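Local coordinates for protein sensory box histidine kinase/response regulator (PDB 3MR0) that probably acts as a sensor histidine kinase of a two-component phosphorelay, the present chain being its PAS sensory domain, at residues Ala66-Ala71 with Asp80-Glu85; Ala74-Arg79 with Tyr113-Trp118. All coordinates share one frame; numbering follows the deposited sequence. Where two conformers were deposited one is given.

Contact 1. Residues Ala66-Ala71 with Asp80-Glu85; sequences ARVLAA and DTYDVE
Arg-67 reaches from helix 65-78 to the backbone of strand 82-89 and grips the carbonyl oxygen of Glu-85 with both terminal nitrogens. NH1 of Arg-67 lies 3.1 Å from Glu-85 O, with an N-H...O angle of 152°. NH2 of Arg-67 is 3.2 Å from the same Glu-85 O, at 145°. The acceptor sits in the guanidinium plane, at the end of the group, so a single backbone oxygen takes a forked, end-on pair of bonds. After two extended torsions, a bend at chi3 turns the guanidinium toward the strand. NH2 has a second acceptor in the carboxylate of Asp-64, a salt bridge that fixes the guanidinium from the helix side, and the side chain of Glu-85 turns away to pair with Arg-125.

Toward the start of the strand the contact is apolar. CB of Ala-71, directed at the strand, meets CG1 of Val-84 at 3.7 Å. The ring of Tyr-82 comes in edge-on to the helix backbone, its CD1 being 3.8 Å from Ala-71 O, while its hydroxyl OH lies 3.9 Å from CG1 of Val-68 in a van der Waals approach. With CG anti to the backbone N, the Tyr-82 ring is carried toward the helix backbone, where it also lines the pocket holding a bound polyether.

The axes of the helix and strand segments run almost antiparallel, at 173° and 9.3 Å, as the chain turns back after the helix. Strand 82-89 forms one end of the antiparallel PAS sheet: Tyr-82 and Val-84 bond through their backbones to Gly-102 and Ser-100 of strand 95-106, Asp-83 sends its carboxylate to Arg-101 and Gln-99 of that strand, and helix 65-78 packs against the edge strand.

Contact 2. Residues Ala74-Arg79 with Tyr113-Trp118; sequences AHLEHR and YRMVGW
Met-115, a selenomethionine on strand 112-121, extends from the antiparallel sheet of the PAS fold to meet His-75 and Leu-76 near the C-terminal end of helix 65-78. Its chain is fully stretched: CG is anti to the backbone N (chi1 -170°), and the next two torsions are also extended, which projects the terminal methyl as far from the strand as the residue allows. His-75 has its own CG anti to the backbone N (chi1 -177°), and the two side chains approach from opposite directions, the methyl arriving obliquely at the CD2 side of the imidazole.

The closest approach is from CE of Met-115 to CD2 of His-75, 3.4 Å. The selenium stands 5.0 Å from the ring centroid, 62° off the ring normal, a Met-aromatic contact of oblique geometry. Both nitrogens of the imidazole are engaged: ND1 pairs with the carbonyl oxygen of Asp-80 just beyond the helix, and NE2 with the backbone N of Ala-104 on strand 95-106. These two bonds fix the rotation of the ring, and with it the part offered to the methyl.

Around this buried pair, Trp-23 and Trp-25 of strand 21-25 and Tyr-82 touch Met-115 as well, and Trp-25 also touches Leu-76. These three aromatic residues line a pocket occupied by a polyether, probably a crystallisation component, and the nearest atoms of the Met-115 side chain and a bound polyether are about 5 Å apart. Next to Met-115, Tyr-113 and Arg-114 both face Leu-105 in a classic beta bulge. Leu-76, the next residue along the helix from His-75, brings its CD2 to 4.4 Å from SE of Met-115.

How the contacts relate
Both contacts fasten helix 65-78 to the same antiparallel sheet, but at different depths. Contact 1 joins the helix to the outermost strand and is partly buried, with a charged, exposed group at one end of an apolar patch; contact 2 reaches across to strand 112-121 in the interior of the sheet, is buried, and rests on apolar and selenium-aromatic contacts, with less than half the buried area. Their centres lie about 10 Å apart, and they meet directly: besides the His-75 bond to the loop, CD2 of Tyr-82 packs 3.5 Å from CE of Met-115, making Tyr-82 a common wall of the two.

Contact 1. Residues Ala66-Ala71 with Asp80-Glu85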
ATOM      1  N   ALA A  66      -5.096 -11.319  -4.851  1.00 20.35           N
ATOM      2  CA  ALA A  66      -6.399 -11.690  -4.317  1.00 20.42           C
ATOM      3  C   ALA A  66      -6.554 -11.205  -2.889  1.00 20.36           C
ATOM      4  O   ALA A  66      -7.570 -10.632  -2.537  1.00 21.29           O
ATOM      5  CB  ALA A  66      -6.584 -13.187  -4.395  1.00 22.66           C
ATOM      6  N   ARG A  67      -5.535 -11.434  -2.067  1.00 21.01           N
ATOM      7  CA  ARG A  67      -5.592 -11.042  -0.671  1.00 22.43           C
ATOM      8  C   ARG A  67      -5.856  -9.546  -0.536  1.00 24.23           C
ATOM      9  O   ARG A  67      -6.702  -9.116   0.265  1.00 24.91           O
ATOM     10  CB  ARG A  67      -4.278 -11.400   0.025  1.00 23.14           C
ATOM     11  CG  ARG A  67      -4.330 -11.237   1.532  1.00 23.37           C
ATOM     12  CD  ARG A  67      -3.146 -11.897   2.202  1.00 22.04           C
ATOM     13  NE  ARG A  67      -1.907 -11.637   1.483  1.00 21.59           N
ATOM     14  CZ  ARG A  67      -1.173 -10.548   1.660  1.00 20.10           C
ATOM     15  NH1 ARG A  67      -1.562  -9.632   2.518  1.00 17.99           N
ATOM     16  NH2 ARG A  67      -0.047 -10.385   0.983  1.00 21.17           N
ATOM     17  N   VAL A  68      -5.125  -8.751  -1.317  1.00 23.97           N
ATOM     18  CA  VAL A  68      -5.244  -7.287  -1.266  1.00 21.21           C
ATOM     19  C   VAL A  68      -6.617  -6.807  -1.718  1.00 19.91           C
ATOM     20  O   VAL A  68      -7.261  -6.023  -1.021  1.00 20.81           O
ATOM     21  CB  VAL A  68      -4.140  -6.588  -2.111  1.00 18.41           C
ATOM     22  CG1 VAL A  68      -4.382  -5.082  -2.198  1.00 16.81           C
ATOM     23  CG2 VAL A  68      -2.770  -6.889  -1.529  1.00 19.09           C
ATOM     24  N   LEU A  69      -7.066  -7.272  -2.882  0.61 19.06           N
ATOM     25  CA  LEU A  69      -8.359  -6.852  -3.408  0.61 19.08           C
ATOM     26  C   LEU A  69      -9.457  -7.230  -2.426  0.61 20.27           C
ATOM     27  O   LEU A  69     -10.393  -6.468  -2.205  0.61 20.72           O
ATOM     28  CB  LEU A  69      -8.654  -7.491  -4.764  0.61 19.85           C
ATOM     29  CG  LEU A  69      -7.707  -7.345  -5.956  0.61 21.06           C
ATOM     30  CD1 LEU A  69      -8.177  -8.250  -7.087  0.61 22.74           C
ATOM     31  CD2 LEU A  69      -7.588  -5.908  -6.442  0.61 22.63           C
ATOM     32  N   ALA A  70      -9.350  -8.417  -1.842  1.00 20.01           N
ATOM     33  CA  ALA A  70     -10.341  -8.848  -0.875  1.00 20.22           C
ATOM     34  C   ALA A  70     -10.379  -7.922   0.344  1.00 18.94           C
ATOM     35  O   ALA A  70     -11.458  -7.586   0.825  1.00 18.77           O
ATOM     36  CB  ALA A  70     -10.103 -10.314  -0.462  1.00 19.67           C
ATOM     37  N   ALA A  71      -9.216  -7.501   0.840  1.00 18.69           N
ATOM     38  CA  ALA A  71      -9.195  -6.641   2.018  1.00 19.13           C
ATOM     39  C   ALA A  71      -9.790  -5.274   1.699  1.00 20.31           C
ATOM     40  O   ALA A  71     -10.475  -4.676   2.537  1.00 21.56           O
ATOM     41  CB  ALA A  71      -7.788  -6.511   2.595  1.00 19.89           C
ATOM     42  N   ASP A  80     -14.568  -2.979   7.578  1.00 26.63           N
ATOM     43  CA  ASP A  80     -13.422  -3.580   8.259  1.00 25.49           C
ATOM     44  C   ASP A  80     -12.168  -2.794   7.965  1.00 24.23           C
ATOM     45  O   ASP A  80     -12.037  -2.217   6.881  1.00 24.03           O
ATOM     46  CB  ASP A  80     -13.186  -5.016   7.798  1.00 27.87           C
ATOM     47  CG  ASP A  80     -14.078  -6.021   8.506  1.00 30.89           C
ATOM     48  OD1 ASP A  80     -14.923  -5.600   9.341  1.00 31.13           O
ATOM     49  OD2 ASP A  80     -13.922  -7.234   8.216  1.00 31.53           O
ATOM     50  N   THR A  81     -11.236  -2.810   8.919  1.00 23.55           N
ATOM     51  CA  THR A  81      -9.985  -2.058   8.808  1.00 22.66           C
ATOM     52  C   THR A  81      -9.210  -2.400   7.526  1.00 21.43           C
ATOM     53  O   THR A  81      -9.166  -3.557   7.096  1.00 20.81           O
ATOM     54  CB  THR A  81      -9.111  -2.295  10.053  1.00 23.50           C
ATOM     55  OG1 THR A  81      -9.759  -1.722  11.195  1.00 24.81           O
ATOM     56  CG2 THR A  81      -7.756  -1.670   9.890  1.00 24.39           C
ATOM     57  N   TYR A  82      -8.629  -1.378   6.900  1.00 21.24           N
ATOM     58  CA  TYR A  82      -7.710  -1.592   5.787  1.00 18.77           C
ATOM     59  C   TYR A  82      -6.285  -1.308   6.242  1.00 19.51           C
ATOM     60  O   TYR A  82      -5.909  -0.157   6.509  1.00 20.16           O
ATOM     61  CB  TYR A  82      -8.087  -0.750   4.566  1.00 17.36           C
ATOM     62  CG  TYR A  82      -7.279  -1.074   3.336  1.00 16.69           C
ATOM     63  CD1 TYR A  82      -7.548  -2.208   2.577  1.00 15.99           C
ATOM     64  CD2 TYR A  82      -6.239  -0.248   2.930  1.00 16.69           C
ATOM     65  CE1 TYR A  82      -6.797  -2.508   1.450  1.00 16.21           C
ATOM     66  CE2 TYR A  82      -5.490  -0.538   1.795  1.00 16.20           C
ATOM     67  CZ  TYR A  82      -5.767  -1.661   1.062  1.00 16.38           C
ATOM     68  OH  TYR A  82      -5.007  -1.928  -0.061  1.00 19.18           O
ATOM     69  N   ASP A  83      -5.502  -2.384   6.323  1.00 19.79           N
ATOM     70  CA  ASP A  83      -4.106  -2.346   6.754  1.00 19.37           C
ATOM     71  C   ASP A  83      -3.425  -3.626   6.301  1.00 18.27           C
ATOM     72  O   ASP A  83      -3.485  -4.649   6.972  1.00 20.46           O
ATOM     73  CB  ASP A  83      -4.034  -2.211   8.280  1.00 20.73           C
ATOM     74  CG  ASP A  83      -2.624  -2.014   8.785  1.00 23.31           C
ATOM     75  OD1 ASP A  83      -1.680  -2.515   8.153  1.00 23.84           O
ATOM     76  OD2 ASP A  83      -2.467  -1.356   9.830  1.00 26.25           O
ATOM     77  N   VAL A  84      -2.792  -3.585   5.146  1.00 16.61           N
ATOM     78  CA  VAL A  84      -2.257  -4.813   4.595  1.00 16.76           C
ATOM     79  C   VAL A  84      -0.795  -4.631   4.262  1.00 16.53           C
ATOM     80  O   VAL A  84      -0.332  -3.506   4.100  1.00 17.06           O
ATOM     81  CB  VAL A  84      -3.031  -5.269   3.321  1.00 21.92           C
ATOM     82  CG1 VAL A  84      -4.366  -5.841   3.690  1.00 23.29           C
ATOM     83  CG2 VAL A  84      -3.188  -4.112   2.313  1.00 20.62           C
ATOM     84  N   GLU A  85      -0.076  -5.739   4.161  1.00 14.33           N
ATOM     85  CA  GLU A  85       1.262  -5.703   3.642  1.00 15.53           C
ATOM     86  C   GLU A  85       1.309  -6.541   2.387  1.00 16.10           C
ATOM     87  O   GLU A  85       0.741  -7.629   2.329  1.00 16.94           O
ATOM     88  CB  GLU A  85       2.261  -6.169   4.703  1.00 18.26           C
ATOM     89  CG  GLU A  85       2.290  -5.210   5.892  1.00 20.87           C
ATOM     90  CD  GLU A  85       3.372  -5.523   6.914  1.00 23.76           C
ATOM     91  OE1 GLU A  85       3.859  -6.673   6.957  1.00 24.59           O
ATOM     92  OE2 GLU A  85       3.731  -4.595   7.671  1.00 24.57           O
TER

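Contact 2. Residues Ala74-Arg79 with Tyr113-Trp118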
ATOM      1  N   ALA A  74     -13.474  -5.874   1.909  1.00 19.51           N
ATOM      2  CA  ALA A  74     -13.886  -5.958   3.292  1.00 19.59           C
ATOM      3  C   ALA A  74     -13.991  -4.555   3.904  1.00 19.90           C
ATOM      4  O   ALA A  74     -14.842  -4.302   4.765  1.00 20.29           O
ATOM      5  CB  ALA A  74     -12.916  -6.832   4.075  1.00 18.64           C
ATOM      6  N   HIS A  75     -13.124  -3.650   3.456  1.00 20.88           N
ATOM      7  CA  HIS A  75     -13.156  -2.255   3.927  1.00 20.37           C
ATOM      8  C   HIS A  75     -14.318  -1.497   3.310  1.00 19.47           C
ATOM      9  O   HIS A  75     -15.147  -0.937   4.021  1.00 19.56           O
ATOM     10  CB  HIS A  75     -11.845  -1.507   3.642  1.00 18.00           C
ATOM     11  CG  HIS A  75     -11.825  -0.106   4.180  1.00 17.10           C
ATOM     12  ND1 HIS A  75     -11.780   0.173   5.527  1.00 18.05           N
ATOM     13  CD2 HIS A  75     -11.870   1.093   3.552  1.00 17.73           C
ATOM     14  CE1 HIS A  75     -11.784   1.481   5.709  1.00 17.16           C
ATOM     15  NE2 HIS A  75     -11.840   2.064   4.525  1.00 18.06           N
ATOM     16  N   LEU A  76     -14.377  -1.479   1.984  1.00 20.41           N
ATOM     17  CA  LEU A  76     -15.394  -0.684   1.298  1.00 21.53           C
ATOM     18  C   LEU A  76     -16.815  -1.181   1.546  1.00 24.67           C
ATOM     19  O   LEU A  76     -17.765  -0.426   1.368  1.00 25.61           O
ATOM     20  CB  LEU A  76     -15.125  -0.589  -0.202  1.00 20.30           C
ATOM     21  CG  LEU A  76     -13.841   0.140  -0.570  1.00 20.37           C
ATOM     22  CD1 LEU A  76     -13.638   0.153  -2.096  1.00 21.15           C
ATOM     23  CD2 LEU A  76     -13.839   1.545   0.023  1.00 17.83           C
ATOM     24  N   GLU A  77     -16.964  -2.439   1.948  1.00 24.94           N
ATOM     25  CA  GLU A  77     -18.287  -2.998   2.178  1.00 26.38           C
ATOM     26  C   GLU A  77     -18.634  -3.240   3.629  1.00 28.95           C
ATOM     27  O   GLU A  77     -19.763  -3.022   4.033  1.00 30.86           O
ATOM     28  CB  GLU A  77     -18.450  -4.313   1.429  1.00 26.38           C
ATOM     29  CG  GLU A  77     -18.592  -4.157  -0.055  1.00 27.86           C
ATOM     30  CD  GLU A  77     -18.696  -5.499  -0.732  1.00 29.66           C
ATOM     31  OE1 GLU A  77     -18.941  -6.489  -0.021  1.00 31.05           O
ATOM     32  OE2 GLU A  77     -18.516  -5.573  -1.962  1.00 31.05           O
ATOM     33  N   HIS A  78     -17.699  -3.743   4.416  1.00 29.57           N
ATOM     34  CA  HIS A  78     -18.050  -4.112   5.776  1.00 29.65           C
ATOM     35  C   HIS A  78     -17.466  -3.109   6.728  1.00 29.01           C
ATOM     36  O   HIS A  78     -17.699  -3.161   7.924  1.00 29.80           O
ATOM     37  CB  HIS A  78     -17.597  -5.530   6.078  1.00 30.80           C
ATOM     38  CG  HIS A  78     -18.396  -6.561   5.349  1.00 35.02           C
ATOM     39  ND1 HIS A  78     -17.837  -7.458   4.465  1.00 37.38           N
ATOM     40  CD2 HIS A  78     -19.726  -6.813   5.341  1.00 36.14           C
ATOM     41  CE1 HIS A  78     -18.781  -8.233   3.964  1.00 37.64           C
ATOM     42  NE2 HIS A  78     -19.939  -7.859   4.476  1.00 37.45           N
ATOM     43  N   ARG A  79     -16.733  -2.168   6.152  1.00 28.02           N
ATOM     44  CA  ARG A  79     -16.034  -1.143   6.907  1.00 28.10           C
ATOM     45  C   ARG A  79     -14.793  -1.667   7.621  1.00 28.65           C
ATOM     46  O   ARG A  79     -14.034  -0.879   8.183  1.00 32.52           O
ATOM     47  CB  ARG A  79     -16.975  -0.440   7.889  1.00 28.42           C
ATOM     48  CG  ARG A  79     -18.055   0.406   7.230  1.00 28.98           C
ATOM     49  CD  ARG A  79     -18.658   1.288   8.272  1.00 32.00           C
ATOM     50  NE  ARG A  79     -18.020   0.960   9.533  1.00 35.61           N
ATOM     51  CZ  ARG A  79     -17.857   1.806  10.537  1.00 37.83           C
ATOM     52  NH1 ARG A  79     -17.238   1.399  11.633  1.00 38.03           N
ATOM     53  NH2 ARG A  79     -18.301   3.053  10.438  1.00 40.23           N
ATOM     54  N   TYR A 113     -17.034   7.392  -1.574  1.00 18.68           N
ATOM     55  CA  TYR A 113     -16.700   8.453  -2.515  1.00 18.14           C
ATOM     56  C   TYR A 113     -15.256   8.871  -2.407  1.00 19.24           C
ATOM     57  O   TYR A 113     -14.754   9.546  -3.284  1.00 20.35           O
ATOM     58  CB  TYR A 113     -17.587   9.688  -2.328  1.00 17.55           C
ATOM     59  CG  TYR A 113     -17.506  10.341  -0.955  1.00 18.32           C
ATOM     60  CD1 TYR A 113     -16.558  11.318  -0.667  1.00 17.48           C
ATOM     61  CD2 TYR A 113     -18.411  10.008   0.041  1.00 17.81           C
ATOM     62  CE1 TYR A 113     -16.511  11.916   0.578  1.00 15.38           C
ATOM     63  CE2 TYR A 113     -18.364  10.594   1.271  1.00 16.52           C
ATOM     64  CZ  TYR A 113     -17.423  11.541   1.535  1.00 16.48           C
ATOM     65  OH  TYR A 113     -17.409  12.097   2.786  1.00 17.48           O
ATOM     66  N   ARG A 114     -14.579   8.472  -1.335  1.00 19.94           N
ATOM     67  CA  ARG A 114     -13.185   8.853  -1.146  1.00 18.48           C
ATOM     68  C   ARG A 114     -12.517   7.827  -0.261  1.00 17.75           C
ATOM     69  O   ARG A 114     -13.189   7.120   0.448  1.00 17.46           O
ATOM     70  CB  ARG A 114     -13.094  10.249  -0.500  1.00 18.64           C
ATOM     71  CG  ARG A 114     -11.705  10.863  -0.459  1.00 16.98           C
ATOM     72  CD  ARG A 114     -11.734  12.210   0.206  1.00 18.15           C
ATOM     73  NE  ARG A 114     -10.432  12.865   0.164  1.00 19.78           N
ATOM     74  CZ  ARG A 114     -10.192  14.081   0.645  1.00 22.93           C
ATOM     75  NH1 ARG A 114     -11.167  14.778   1.209  1.00 23.80           N
ATOM     76  NH2 ARG A 114      -8.979  14.600   0.564  1.00 24.13           N
HETATM   77  N   MSE A 115     -11.190   7.746  -0.326  1.00 18.32           N
HETATM   78  CA  MSE A 115     -10.396   6.935   0.613  1.00 18.99           C
HETATM   79  C   MSE A 115      -8.955   7.505   0.701  1.00 16.35           C
HETATM   80  O   MSE A 115      -8.296   7.730  -0.315  1.00 15.76           O
HETATM   81  CB  MSE A 115     -10.406   5.457   0.192  1.00 17.52           C
HETATM   82  CG  MSE A 115      -9.820   4.517   1.232  1.00 18.33           C
HETATM   83 SE   MSE A 115      -9.624   2.684   0.567  0.79 20.32          SE
HETATM   84  CE  MSE A 115      -8.900   1.824   2.160  1.00 16.05           C
ATOM     85  N   VAL A 116      -8.479   7.743   1.917  0.70 16.88           N
ATOM     86  CA  VAL A 116      -7.167   8.357   2.094  0.70 16.98           C
ATOM     87  C   VAL A 116      -6.267   7.476   2.933  0.70 16.87           C
ATOM     88  O   VAL A 116      -6.713   6.881   3.905  0.70 17.44           O
ATOM     89  CB  VAL A 116      -7.263   9.720   2.776  0.70 16.63           C
ATOM     90  CG1 VAL A 116      -5.896  10.379   2.793  0.70 17.24           C
ATOM     91  CG2 VAL A 116      -8.267  10.597   2.056  0.70 16.54           C
ATOM     92  N   GLY A 117      -4.996   7.401   2.569  1.00 15.97           N
ATOM     93  CA  GLY A 117      -4.077   6.577   3.314  1.00 15.53           C
ATOM     94  C   GLY A 117      -2.636   6.797   2.938  1.00 15.48           C
ATOM     95  O   GLY A 117      -2.270   7.771   2.294  1.00 17.57           O
ATOM     96  N   TRP A 118      -1.800   5.872   3.366  1.00 15.27           N
ATOM     97  CA  TRP A 118      -0.379   5.978   3.126  1.00 15.00           C
ATOM     98  C   TRP A 118       0.231   4.631   2.763  1.00 14.49           C
ATOM     99  O   TRP A 118      -0.406   3.583   2.877  1.00 15.51           O
ATOM    100  CB  TRP A 118       0.320   6.564   4.355  1.00 16.46           C
ATOM    101  CG  TRP A 118      -0.047   5.941   5.711  1.00 16.05           C
ATOM    102  CD1 TRP A 118      -0.920   6.455   6.634  1.00 16.22           C
ATOM    103  CD2 TRP A 118       0.480   4.738   6.300  1.00 15.82           C
ATOM    104  NE1 TRP A 118      -0.981   5.650   7.733  1.00 16.59           N
ATOM    105  CE2 TRP A 118      -0.133   4.586   7.560  1.00 16.02           C
ATOM    106  CE3 TRP A 118       1.399   3.761   5.878  1.00 16.50           C
ATOM    107  CZ2 TRP A 118       0.136   3.510   8.400  1.00 16.82           C
ATOM    108  CZ3 TRP A 118       1.668   2.685   6.712  1.00 16.70           C
ATOM    109  CH2 TRP A 118       1.037   2.569   7.961  1.00 17.45           C
TER